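Local coordinates for ABC transporter substrate-binding protein (Vibrio cholerae, PDB 3LKV) that probably serves as the substrate-binding component of an ABC transporter, holding a phenylalanine molecule in its ligand pocket, at residues A24-Y38 with Y243-A255. Residues are numbered along the deposited sequence; the frame is centred on the assembly and turned at random.
Sequences ATRQGLLDGLKAKGY and YYQIGVQTADYVA. With PHE (phenylalanine), chain B.
G28 and G247 meet backbone to backbone, their CA atoms 4.1 Å apart, where helices 24-35 and 243-255 cross at -42° with axes only 6.3 Å from each other. Glycine suits both places, because the absence of a side chain lets the two backbones touch. This glycine-mediated close packing permits a ladder of CA-H...O contacts, among them G247 CA to T25 O at 3.2 Å and, in the reverse sense, G28 CA to Y244 O. Farther along, G32 leaves room for A251, whose small CB lies 3.4 Å from G32 C.

Branched leucines fill the buried flank facing the sheet: L29 enters as a knob among G247, T250, A251 and V254, and L33 CD2 meets V254 CG1.

On the other flank Y244, with CG anti to the backbone N (chi1 175°), lays its flat ring over G28 CA. Y244 OH donates to D31 OD2 (2.5 Å), at the anti lone pair of that oxygen, while Q27 NE2 grips OD1 from above the carboxylate plane. Past the helix end, long, flexible K36 reaches D252, NZ forming a long salt bridge with OD1 (3.6 Å); a water joins NZ to D252 O.

The pair lies against the parallel sheet of one lobe of a two-lobed, periplasmic-binding-protein-type fold: L29 and V254 touch strand 72-76, T25 and T250 strand 93-98. Y243, its OH hydrogen-bonded to D122, touches the bound phenylalanine, bringing the start of helix 243-258 to the pocket.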
loop_
_atom_site.group_PDB
_atom_site.type_symbol
_atom_site.label_atom_id
_atom_site.label_comp_id
_atom_site.label_asym_id
_atom_site.label_seq_id
_atom_site.Cartn_x
_atom_site.Cartn_y
_atom_site.Cartn_z
ATOM N N ALA A 24 6.874 -11.059 -0.279
ATOM C CA ALA A 24 6.543 -11.343 -1.668
ATOM C C ALA A 24 5.251 -12.164 -1.702
ATOM O O ALA A 24 4.440 -12.002 -2.582
ATOM C CB ALA A 24 7.690 -12.096 -2.417
ATOM N N THR A 25 5.087 -13.074 -0.752
ATOM C CA THR A 25 3.896 -13.864 -0.700
ATOM C C THR A 25 2.697 -12.957 -0.517
ATOM O O THR A 25 1.694 -13.102 -1.193
ATOM C CB THR A 25 3.950 -14.876 0.435
ATOM O OG1 THR A 25 5.074 -15.740 0.229
ATOM C CG2 THR A 25 2.723 -15.702 0.458
ATOM N N ARG A 26 2.817 -12.001 0.389
ATOM C CA ARG A 26 1.729 -11.081 0.664
ATOM C C ARG A 26 1.402 -10.193 -0.545
ATOM O O ARG A 26 0.242 -9.933 -0.808
ATOM C CB ARG A 26 2.054 -10.226 1.892
ATOM C CG ARG A 26 0.884 -9.369 2.311
ATOM C CD ARG A 26 1.026 -8.707 3.616
ATOM N NE ARG A 26 1.706 -7.413 3.484
ATOM C CZ ARG A 26 2.979 -7.200 3.784
ATOM N NH1 ARG A 26 3.757 -8.183 4.211
ATOM N NH2 ARG A 26 3.491 -6.012 3.637
ATOM N N GLN A 27 2.412 -9.723 -1.266
ATOM C CA GLN A 27 2.164 -8.907 -2.452
ATOM C C GLN A 27 1.465 -9.733 -3.531
ATOM O O GLN A 27 0.553 -9.270 -4.252
ATOM C CB GLN A 27 3.484 -8.385 -3.013
ATOM C CG GLN A 27 3.299 -7.365 -4.165
ATOM C CD GLN A 27 2.509 -6.131 -3.752
ATOM O OE1 GLN A 27 2.941 -5.399 -2.876
ATOM N NE2 GLN A 27 1.349 -5.877 -4.401
ATOM N N GLY A 28 1.928 -10.958 -3.659
ATOM C CA GLY A 28 1.316 -11.898 -4.590
ATOM C C GLY A 28 -0.158 -12.157 -4.316
ATOM O O GLY A 28 -0.981 -12.231 -5.241
ATOM N N LEU A 29 -0.490 -12.267 -3.041
ATOM C CA LEU A 29 -1.855 -12.454 -2.653
ATOM C C LEU A 29 -2.734 -11.254 -3.063
ATOM O O LEU A 29 -3.838 -11.421 -3.600
ATOM C CB LEU A 29 -1.920 -12.676 -1.153
ATOM C CG LEU A 29 -3.338 -12.635 -0.568
ATOM C CD1 LEU A 29 -4.232 -13.692 -1.208
ATOM C CD2 LEU A 29 -3.249 -12.839 0.962
ATOM N N LEU A 30 -2.240 -10.061 -2.729
ATOM C CA LEU A 30 -2.888 -8.844 -3.066
ATOM C C LEU A 30 -3.122 -8.706 -4.595
ATOM O O LEU A 30 -4.223 -8.381 -5.014
ATOM C CB LEU A 30 -2.074 -7.662 -2.529
ATOM C CG LEU A 30 -2.695 -6.258 -2.672
ATOM C CD1 LEU A 30 -4.007 -6.194 -1.785
ATOM C CD2 LEU A 30 -1.673 -5.120 -2.305
ATOM N N ASP A 31 -2.096 -8.962 -5.404
ATOM C CA ASP A 31 -2.207 -8.844 -6.874
ATOM C C ASP A 31 -3.109 -9.936 -7.435
ATOM O O ASP A 31 -3.904 -9.695 -8.334
ATOM C CB ASP A 31 -0.834 -8.921 -7.545
ATOM C CG ASP A 31 0.127 -7.779 -7.106
ATOM O OD1 ASP A 31 -0.335 -6.805 -6.469
ATOM O OD2 ASP A 31 1.344 -7.878 -7.415
ATOM N N GLY A 32 -3.029 -11.134 -6.869
ATOM C CA GLY A 32 -3.893 -12.212 -7.325
ATOM C C GLY A 32 -5.356 -11.919 -7.008
ATOM O O GLY A 32 -6.243 -12.220 -7.817
ATOM N N LEU A 33 -5.615 -11.321 -5.847
ATOM C CA LEU A 33 -7.011 -10.937 -5.502
ATOM C C LEU A 33 -7.523 -9.870 -6.484
ATOM O O LEU A 33 -8.620 -9.977 -7.004
ATOM C CB LEU A 33 -7.108 -10.434 -4.075
ATOM C CG LEU A 33 -7.079 -11.547 -3.027
ATOM C CD1 LEU A 33 -6.984 -10.956 -1.667
ATOM C CD2 LEU A 33 -8.351 -12.417 -3.192
ATOM N N LYS A 34 -6.677 -8.912 -6.816
ATOM C CA LYS A 34 -7.037 -7.927 -7.831
ATOM C C LYS A 34 -7.420 -8.591 -9.154
ATOM O O LYS A 34 -8.458 -8.284 -9.695
ATOM C CB LYS A 34 -5.863 -6.979 -8.085
ATOM C CG LYS A 34 -6.214 -5.763 -8.986
ATOM C CD LYS A 34 -5.159 -4.643 -8.725
ATOM C CE LYS A 34 -5.593 -3.261 -9.214
ATOM N NZ LYS A 34 -5.900 -3.293 -10.668
ATOM N N ALA A 35 -6.589 -9.496 -9.654
ATOM C CA ALA A 35 -6.910 -10.198 -10.897
ATOM C C ALA A 35 -8.223 -10.994 -10.769
ATOM O O ALA A 35 -8.911 -11.187 -11.739
ATOM C CB ALA A 35 -5.706 -11.103 -11.368
ATOM N N LYS A 36 -8.611 -11.411 -9.566
ATOM C CA LYS A 36 -9.912 -12.092 -9.373
ATOM C C LYS A 36 -11.087 -11.126 -9.182
ATOM O O LYS A 36 -12.174 -11.570 -8.857
ATOM C CB LYS A 36 -9.872 -13.016 -8.138
ATOM C CG LYS A 36 -8.878 -14.203 -8.179
ATOM C CD LYS A 36 -9.359 -15.220 -9.174
ATOM C CE LYS A 36 -8.629 -16.524 -9.051
ATOM N NZ LYS A 36 -9.501 -17.575 -9.642
ATOM N N GLY A 37 -10.886 -9.824 -9.363
ATOM C CA GLY A 37 -11.938 -8.834 -9.137
ATOM C C GLY A 37 -12.093 -8.281 -7.719
ATOM O O GLY A 37 -13.075 -7.587 -7.435
ATOM N N TYR A 38 -11.148 -8.569 -6.809
ATOM C CA TYR A 38 -11.156 -7.965 -5.464
ATOM C C TYR A 38 -10.076 -6.874 -5.345
ATOM O O TYR A 38 -8.880 -7.173 -5.302
ATOM C CB TYR A 38 -10.997 -9.009 -4.370
ATOM C CG TYR A 38 -12.116 -10.029 -4.379
ATOM C CD1 TYR A 38 -13.324 -9.790 -3.763
ATOM C CD2 TYR A 38 -11.971 -11.203 -5.071
ATOM C CE1 TYR A 38 -14.362 -10.722 -3.831
ATOM C CE2 TYR A 38 -12.982 -12.139 -5.122
ATOM C CZ TYR A 38 -14.167 -11.894 -4.520
ATOM O OH TYR A 38 -15.104 -12.876 -4.615
ATOM N N TYR A 243 8.024 -17.076 -4.152
ATOM C CA TYR A 243 7.001 -16.815 -3.137
ATOM C C TYR A 243 5.924 -15.848 -3.672
ATOM O O TYR A 243 4.789 -15.873 -3.206
ATOM C CB TYR A 243 7.633 -16.364 -1.808
ATOM C CG TYR A 243 8.222 -17.525 -1.073
ATOM C CD1 TYR A 243 9.552 -17.907 -1.260
ATOM C CD2 TYR A 243 7.442 -18.284 -0.234
ATOM C CE1 TYR A 243 10.067 -19.032 -0.588
ATOM C CE2 TYR A 243 7.926 -19.387 0.416
ATOM C CZ TYR A 243 9.232 -19.786 0.238
ATOM O OH TYR A 243 9.713 -20.886 0.915
ATOM N N TYR A 244 6.272 -15.002 -4.654
ATOM C CA TYR A 244 5.252 -14.112 -5.236
ATOM C C TYR A 244 4.176 -14.993 -5.885
ATOM O O TYR A 244 3.018 -14.785 -5.654
ATOM C CB TYR A 244 5.863 -13.097 -6.208
ATOM C CG TYR A 244 4.846 -12.251 -6.902
ATOM C CD1 TYR A 244 4.377 -11.088 -6.329
ATOM C CD2 TYR A 244 4.346 -12.605 -8.137
ATOM C CE1 TYR A 244 3.417 -10.296 -6.961
ATOM C CE2 TYR A 244 3.404 -11.801 -8.798
ATOM C CZ TYR A 244 2.931 -10.661 -8.195
ATOM O OH TYR A 244 1.982 -9.867 -8.830
ATOM N N GLN A 245 4.568 -16.025 -6.627
ATOM C CA GLN A 245 3.583 -16.876 -7.291
ATOM C C GLN A 245 2.777 -17.702 -6.337
ATOM O O GLN A 245 1.613 -18.023 -6.603
ATOM C CB GLN A 245 4.232 -17.803 -8.340
ATOM C CG GLN A 245 4.752 -17.073 -9.605
ATOM C CD GLN A 245 3.704 -16.148 -10.259
ATOM O OE1 GLN A 245 2.506 -16.444 -10.268
ATOM N NE2 GLN A 245 4.168 -15.027 -10.774
ATOM N N ILE A 246 3.403 -18.115 -5.257
ATOM C CA ILE A 246 2.656 -18.799 -4.185
ATOM C C ILE A 246 1.585 -17.861 -3.625
ATOM O O ILE A 246 0.474 -18.258 -3.356
ATOM C CB ILE A 246 3.607 -19.203 -3.025
ATOM C CG1 ILE A 246 4.536 -20.335 -3.465
ATOM C CG2 ILE A 246 2.789 -19.580 -1.724
ATOM C CD1 ILE A 246 5.698 -20.618 -2.417
ATOM N N GLY A 247 1.918 -16.597 -3.438
ATOM C CA GLY A 247 0.907 -15.632 -3.025
ATOM C C GLY A 247 -0.209 -15.528 -4.062
ATOM O O GLY A 247 -1.378 -15.559 -3.706
ATOM N N VAL A 248 0.149 -15.434 -5.343
ATOM C CA VAL A 248 -0.857 -15.408 -6.397
ATOM C C VAL A 248 -1.763 -16.627 -6.346
ATOM O O VAL A 248 -2.993 -16.509 -6.417
ATOM C CB VAL A 248 -0.225 -15.227 -7.809
ATOM C CG1 VAL A 248 -1.310 -15.350 -8.951
ATOM C CG2 VAL A 248 0.519 -13.873 -7.879
ATOM N N GLN A 249 -1.205 -17.801 -6.126
ATOM C CA GLN A 249 -2.065 -18.990 -6.007
ATOM C C GLN A 249 -2.887 -18.993 -4.743
ATOM O O GLN A 249 -3.957 -19.588 -4.710
ATOM C CB GLN A 249 -1.268 -20.285 -5.980
ATOM C CG GLN A 249 -0.521 -20.714 -7.204
ATOM C CD GLN A 249 0.272 -22.019 -6.903
ATOM O OE1 GLN A 249 -0.263 -23.018 -6.384
ATOM N NE2 GLN A 249 1.545 -21.979 -7.186
ATOM N N THR A 250 -2.374 -18.396 -3.673
ATOM C CA THR A 250 -3.174 -18.236 -2.453
ATOM C C THR A 250 -4.495 -17.492 -2.720
ATOM O O THR A 250 -5.514 -17.793 -2.118
ATOM C CB THR A 250 -2.386 -17.511 -1.358
ATOM O OG1 THR A 250 -1.086 -18.137 -1.176
ATOM C CG2 THR A 250 -3.203 -17.481 -0.062
ATOM N N ALA A 251 -4.503 -16.572 -3.663
ATOM C CA ALA A 251 -5.716 -15.798 -3.959
ATOM C C ALA A 251 -6.794 -16.665 -4.550
ATOM O O ALA A 251 -7.952 -16.347 -4.406
ATOM C CB ALA A 251 -5.407 -14.635 -4.921
ATOM N N ASP A 252 -6.428 -17.711 -5.276
ATOM C CA ASP A 252 -7.393 -18.684 -5.734
ATOM C C ASP A 252 -8.173 -19.295 -4.599
ATOM O O ASP A 252 -9.363 -19.442 -4.722
ATOM C CB ASP A 252 -6.754 -19.870 -6.487
ATOM C CG ASP A 252 -6.101 -19.477 -7.798
ATOM O OD1 ASP A 252 -6.292 -18.327 -8.288
ATOM O OD2 ASP A 252 -5.383 -20.353 -8.359
ATOM N N TYR A 253 -7.513 -19.690 -3.516
ATOM C CA TYR A 253 -8.215 -20.252 -2.371
ATOM C C TYR A 253 -9.138 -19.197 -1.720
ATOM O O TYR A 253 -10.340 -19.407 -1.441
ATOM C CB TYR A 253 -7.185 -20.761 -1.310
ATOM C CG TYR A 253 -6.483 -22.077 -1.625
ATOM C CD1 TYR A 253 -6.912 -23.277 -1.037
ATOM C CD2 TYR A 253 -5.385 -22.124 -2.462
ATOM C CE1 TYR A 253 -6.326 -24.486 -1.318
ATOM C CE2 TYR A 253 -4.756 -23.393 -2.777
ATOM C CZ TYR A 253 -5.238 -24.553 -2.190
ATOM O OH TYR A 253 -4.642 -25.778 -2.423
ATOM N N VAL A 254 -8.571 -18.035 -1.446
ATOM C CA VAL A 254 -9.362 -16.967 -0.839
ATOM C C VAL A 254 -10.604 -16.636 -1.710
ATOM O O VAL A 254 -11.706 -16.578 -1.207
ATOM C CB VAL A 254 -8.509 -15.730 -0.606
ATOM C CG1 VAL A 254 -9.381 -14.582 -0.152
ATOM C CG2 VAL A 254 -7.404 -16.022 0.421
ATOM N N ALA A 255 -10.440 -16.485 -3.019
ATOM C CA ALA A 255 -11.605 -16.162 -3.862
ATOM C C ALA A 255 -12.626 -17.294 -3.840
ATOM O O ALA A 255 -13.833 -17.032 -3.771
ATOM C CB ALA A 255 -11.240 -15.788 -5.303
HETATM N N PHE B . 7.793 -21.932 5.262
HETATM C CA PHE B . 8.079 -21.026 6.445
HETATM C C PHE B . 7.062 -21.349 7.574
HETATM O O PHE B . 6.470 -22.466 7.516
HETATM C CB PHE B . 8.083 -19.543 6.048
HETATM C CG PHE B . 9.355 -19.116 5.321
HETATM C CD1 PHE B . 10.566 -18.983 6.023
HETATM C CD2 PHE B . 9.356 -18.877 3.964
HETATM C CE1 PHE B . 11.713 -18.637 5.384
HETATM C CE2 PHE B . 10.499 -18.518 3.317
HETATM C CZ PHE B . 11.692 -18.398 3.998
HETATM O OXT PHE B . 6.830 -20.589 8.540
HETATM O O HOH W 1 -10.442 -19.089 -7.197
#